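Local coordinates for uncharacterized protein AsqI (Emericella nidulans, PDB 5YY3) that catalyses the zinc-dependent ring contraction of 4'-methoxycyclopenin to 4'-methoxyviridicatin, with loss of methyl isocyanate, in aspoquinolone biosynthesis, at residues 446-451 against 460-465. Sequence-based numbering, arbitrary orientation.
Sequences TFLGPP and AKLGHE
Gly449 O takes the amide of Lys461 at 2.8 Å from N to O, and the CA-H of Ala460 approaches the same oxygen at 3.2 Å from CA. The return bond, Gly449 N to Lys461 O, closes one hydrogen-bonded pair of an antiparallel hairpin; Phe447 and Gly463 form the next. There Phe447 N lies 2.8 Å from Gly463 O in a nearly straight bond (167° at the hydrogen), whereas Gly463 N meets Phe447 O at a more bent 141°.

Glycine suits position 463 because Phe447 lies across it. With CG turned between its own backbone N and carbonyl carbon (chi1 50°), the ring swings over the neighbouring strand and sets one face on the Gly463 backbone. Gly463 CA makes a CH-pi contact 3.9 Å from the ring centroid of Phe447, and ring atom CE1 takes the place in which a side chain at this position would begin. The Glu465 carboxylate comes up obliquely, with OE2 3.6 Å from Phe447 CD2, and Lys648 adds a cation-pi contact to the ring.

The other side of the sheet carries Thr446, Leu448, Leu462 and His464. Leu448 CD2 reaches Ala460 CB at 3.7 Å and also touches Leu462 CD1, and Tyr175 of helix 174-177 packs on all three residues. Small Ala460 leaves room for this leucine branch, while Thr446 sends its hydroxyl to Val565 O. Back on the Phe447 side, Lys461 rests its CB against Pro450 O, then bends at chi2 and carries its ammonium to Asp179, Asp181 and, in the hairpin's own connection, Glu457.

Beyond Gly449, Pro450 and Pro451 lead out of the strand and pack on Gly159 and Glu160 of a second subunit. Backbone bonds thus fix the register of this hairpin in the hemocyanin-type Ig-like domain, while apolar packing and the lysine's outside salt bridges to the two aspartates tie it to the region of helices 174-177 and 180-193.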
ATOM      1  N   THR A 446     -23.559   4.717  -4.613  1.00 24.85           N
ATOM      2  CA  THR A 446     -23.188   5.576  -3.506  1.00 25.23           C
ATOM      3  C   THR A 446     -22.189   6.607  -4.004  1.00 24.92           C
ATOM      4  O   THR A 446     -21.610   6.453  -5.085  1.00 25.89           O
ATOM      5  CB  THR A 446     -22.561   4.782  -2.376  1.00 22.74           C
ATOM      6  OG1 THR A 446     -21.321   4.230  -2.833  1.00 17.39           O
ATOM      7  CG2 THR A 446     -23.501   3.653  -1.934  1.00 19.07           C
ATOM      8  N   PHE A 447     -21.977   7.654  -3.222  1.00 23.36           N
ATOM      9  CA  PHE A 447     -20.971   8.644  -3.563  1.00 25.10           C
ATOM     10  C   PHE A 447     -20.258   9.131  -2.306  1.00 25.83           C
ATOM     11  O   PHE A 447     -20.804   9.093  -1.197  1.00 21.08           O
ATOM     12  CB  PHE A 447     -21.590   9.822  -4.328  1.00 25.34           C
ATOM     13  CG  PHE A 447     -22.820  10.411  -3.679  1.00 24.61           C
ATOM     14  CD1 PHE A 447     -22.708  11.375  -2.685  1.00 23.87           C
ATOM     15  CD2 PHE A 447     -24.090  10.028  -4.091  1.00 25.02           C
ATOM     16  CE1 PHE A 447     -23.847  11.932  -2.093  1.00 26.08           C
ATOM     17  CE2 PHE A 447     -25.225  10.583  -3.510  1.00 26.94           C
ATOM     18  CZ  PHE A 447     -25.100  11.532  -2.502  1.00 26.19           C
ATOM     19  N   LEU A 448     -19.020   9.562  -2.494  1.00 23.13           N
ATOM     20  CA  LEU A 448     -18.240  10.156  -1.426  1.00 22.63           C
ATOM     21  C   LEU A 448     -18.012  11.604  -1.801  1.00 21.24           C
ATOM     22  O   LEU A 448     -17.312  11.885  -2.753  1.00 24.66           O
ATOM     23  CB  LEU A 448     -16.916   9.406  -1.225  1.00 19.07           C
ATOM     24  CG  LEU A 448     -17.179   7.989  -0.700  1.00 21.67           C
ATOM     25  CD1 LEU A 448     -16.209   6.956  -1.226  1.00 18.48           C
ATOM     26  CD2 LEU A 448     -17.206   7.961   0.830  1.00 17.87           C
ATOM     27  N   GLY A 449     -18.652  12.516  -1.080  1.00 21.85           N
ATOM     28  CA  GLY A 449     -18.417  13.933  -1.264  1.00 18.92           C
ATOM     29  C   GLY A 449     -17.530  14.460  -0.152  1.00 22.93           C
ATOM     30  O   GLY A 449     -17.064  13.701   0.699  1.00 23.05           O
ATOM     31  N   PRO A 450     -17.295  15.772  -0.146  1.00 24.81           N
ATOM     32  CA  PRO A 450     -16.492  16.441   0.876  1.00 24.95           C
ATOM     33  C   PRO A 450     -17.098  16.325   2.278  1.00 23.60           C
ATOM     34  O   PRO A 450     -18.318  16.375   2.448  1.00 25.14           O
ATOM     35  CB  PRO A 450     -16.480  17.903   0.412  1.00 23.42           C
ATOM     36  CG  PRO A 450     -16.862  17.856  -1.039  1.00 25.58           C
ATOM     37  CD  PRO A 450     -17.801  16.711  -1.157  1.00 27.83           C
ATOM     38  N   PRO A 451     -16.246  16.150   3.287  1.00 21.33           N
ATOM     39  CA  PRO A 451     -16.779  16.185   4.653  1.00 23.90           C
ATOM     40  C   PRO A 451     -17.055  17.623   5.030  1.00 24.50           C
ATOM     41  O   PRO A 451     -16.424  18.539   4.484  1.00 29.01           O
ATOM     42  CB  PRO A 451     -15.643  15.602   5.500  1.00 23.35           C
ATOM     43  CG  PRO A 451     -14.389  15.972   4.715  1.00 23.61           C
ATOM     44  CD  PRO A 451     -14.795  15.906   3.243  1.00 22.05           C
ATOM     45  N   ALA A 460     -14.474  12.193   4.139  1.00 22.23           N
ATOM     46  CA  ALA A 460     -15.586  12.218   3.183  1.00 24.78           C
ATOM     47  C   ALA A 460     -16.934  12.342   3.898  1.00 22.95           C
ATOM     48  O   ALA A 460     -17.018  12.196   5.118  1.00 23.39           O
ATOM     49  CB  ALA A 460     -15.580  10.962   2.307  1.00 19.96           C
ATOM     50  N   LYS A 461     -17.968  12.650   3.122  1.00 20.70           N
ATOM     51  CA  LYS A 461     -19.352  12.541   3.560  1.00 22.54           C
ATOM     52  C   LYS A 461     -20.048  11.556   2.634  1.00 19.11           C
ATOM     53  O   LYS A 461     -20.252  11.866   1.461  1.00 23.41           O
ATOM     54  CB  LYS A 461     -20.073  13.894   3.521  1.00 24.37           C
ATOM     55  CG  LYS A 461     -21.555  13.824   3.913  1.00 20.66           C
ATOM     56  CD  LYS A 461     -21.707  13.460   5.393  1.00 24.31           C
ATOM     57  CE  LYS A 461     -23.159  13.429   5.836  1.00 22.66           C
ATOM     58  NZ  LYS A 461     -23.287  13.420   7.327  1.00 18.31           N
ATOM     59  N   LEU A 462     -20.388  10.375   3.140  1.00 18.99           N
ATOM     60  CA  LEU A 462     -21.016   9.351   2.310  1.00 20.22           C
ATOM     61  C   LEU A 462     -22.451   9.760   1.984  1.00 21.77           C
ATOM     62  O   LEU A 462     -23.097  10.495   2.734  1.00 22.21           O
ATOM     63  CB  LEU A 462     -20.989   7.994   3.004  1.00 18.03           C
ATOM     64  CG  LEU A 462     -21.611   6.828   2.214  1.00 22.15           C
ATOM     65  CD1 LEU A 462     -20.856   6.592   0.913  1.00 20.25           C
ATOM     66  CD2 LEU A 462     -21.667   5.542   3.034  1.00 13.67           C
ATOM     67  N   GLY A 463     -22.941   9.295   0.847  1.00 23.93           N
ATOM     68  CA  GLY A 463     -24.321   9.489   0.455  1.00 23.31           C
ATOM     69  C   GLY A 463     -24.637   8.459  -0.607  1.00 24.45           C
ATOM     70  O   GLY A 463     -23.748   7.733  -1.073  1.00 23.20           O
ATOM     71  N   HIS A 464     -25.899   8.372  -0.999  1.00 24.07           N
ATOM     72  CA  HIS A 464     -26.235   7.466  -2.081  1.00 26.55           C
ATOM     73  C   HIS A 464     -27.323   8.061  -2.962  1.00 25.53           C
ATOM     74  O   HIS A 464     -28.143   8.860  -2.497  1.00 25.49           O
ATOM     75  CB  HIS A 464     -26.680   6.115  -1.523  1.00 21.15           C
ATOM     76  CG  HIS A 464     -27.959   6.186  -0.752  1.00 23.75           C
ATOM     77  ND1 HIS A 464     -29.194   6.155  -1.360  1.00 21.85           N
ATOM     78  CD2 HIS A 464     -28.197   6.308   0.577  1.00 23.41           C
ATOM     79  CE1 HIS A 464     -30.138   6.245  -0.440  1.00 23.29           C
ATOM     80  NE2 HIS A 464     -29.560   6.334   0.745  1.00 22.44           N
ATOM     81  N   GLU A 465     -27.328   7.674  -4.235  1.00 24.30           N
ATOM     82  CA  GLU A 465     -28.421   8.053  -5.119  1.00 28.07           C
ATOM     83  C   GLU A 465     -29.688   7.420  -4.579  1.00 24.40           C
ATOM     84  O   GLU A 465     -29.626   6.349  -3.971  1.00 21.79           O
ATOM     85  CB  GLU A 465     -28.172   7.608  -6.568  1.00 26.14           C
ATOM     86  CG  GLU A 465     -26.942   8.213  -7.222  1.00 26.29           C
ATOM     87  CD  GLU A 465     -26.941   9.730  -7.200  1.00 33.23           C
ATOM     88  OE1 GLU A 465     -28.038  10.335  -7.111  1.00 36.18           O
ATOM     89  OE2 GLU A 465     -25.829  10.315  -7.266  1.00 40.87           O
TER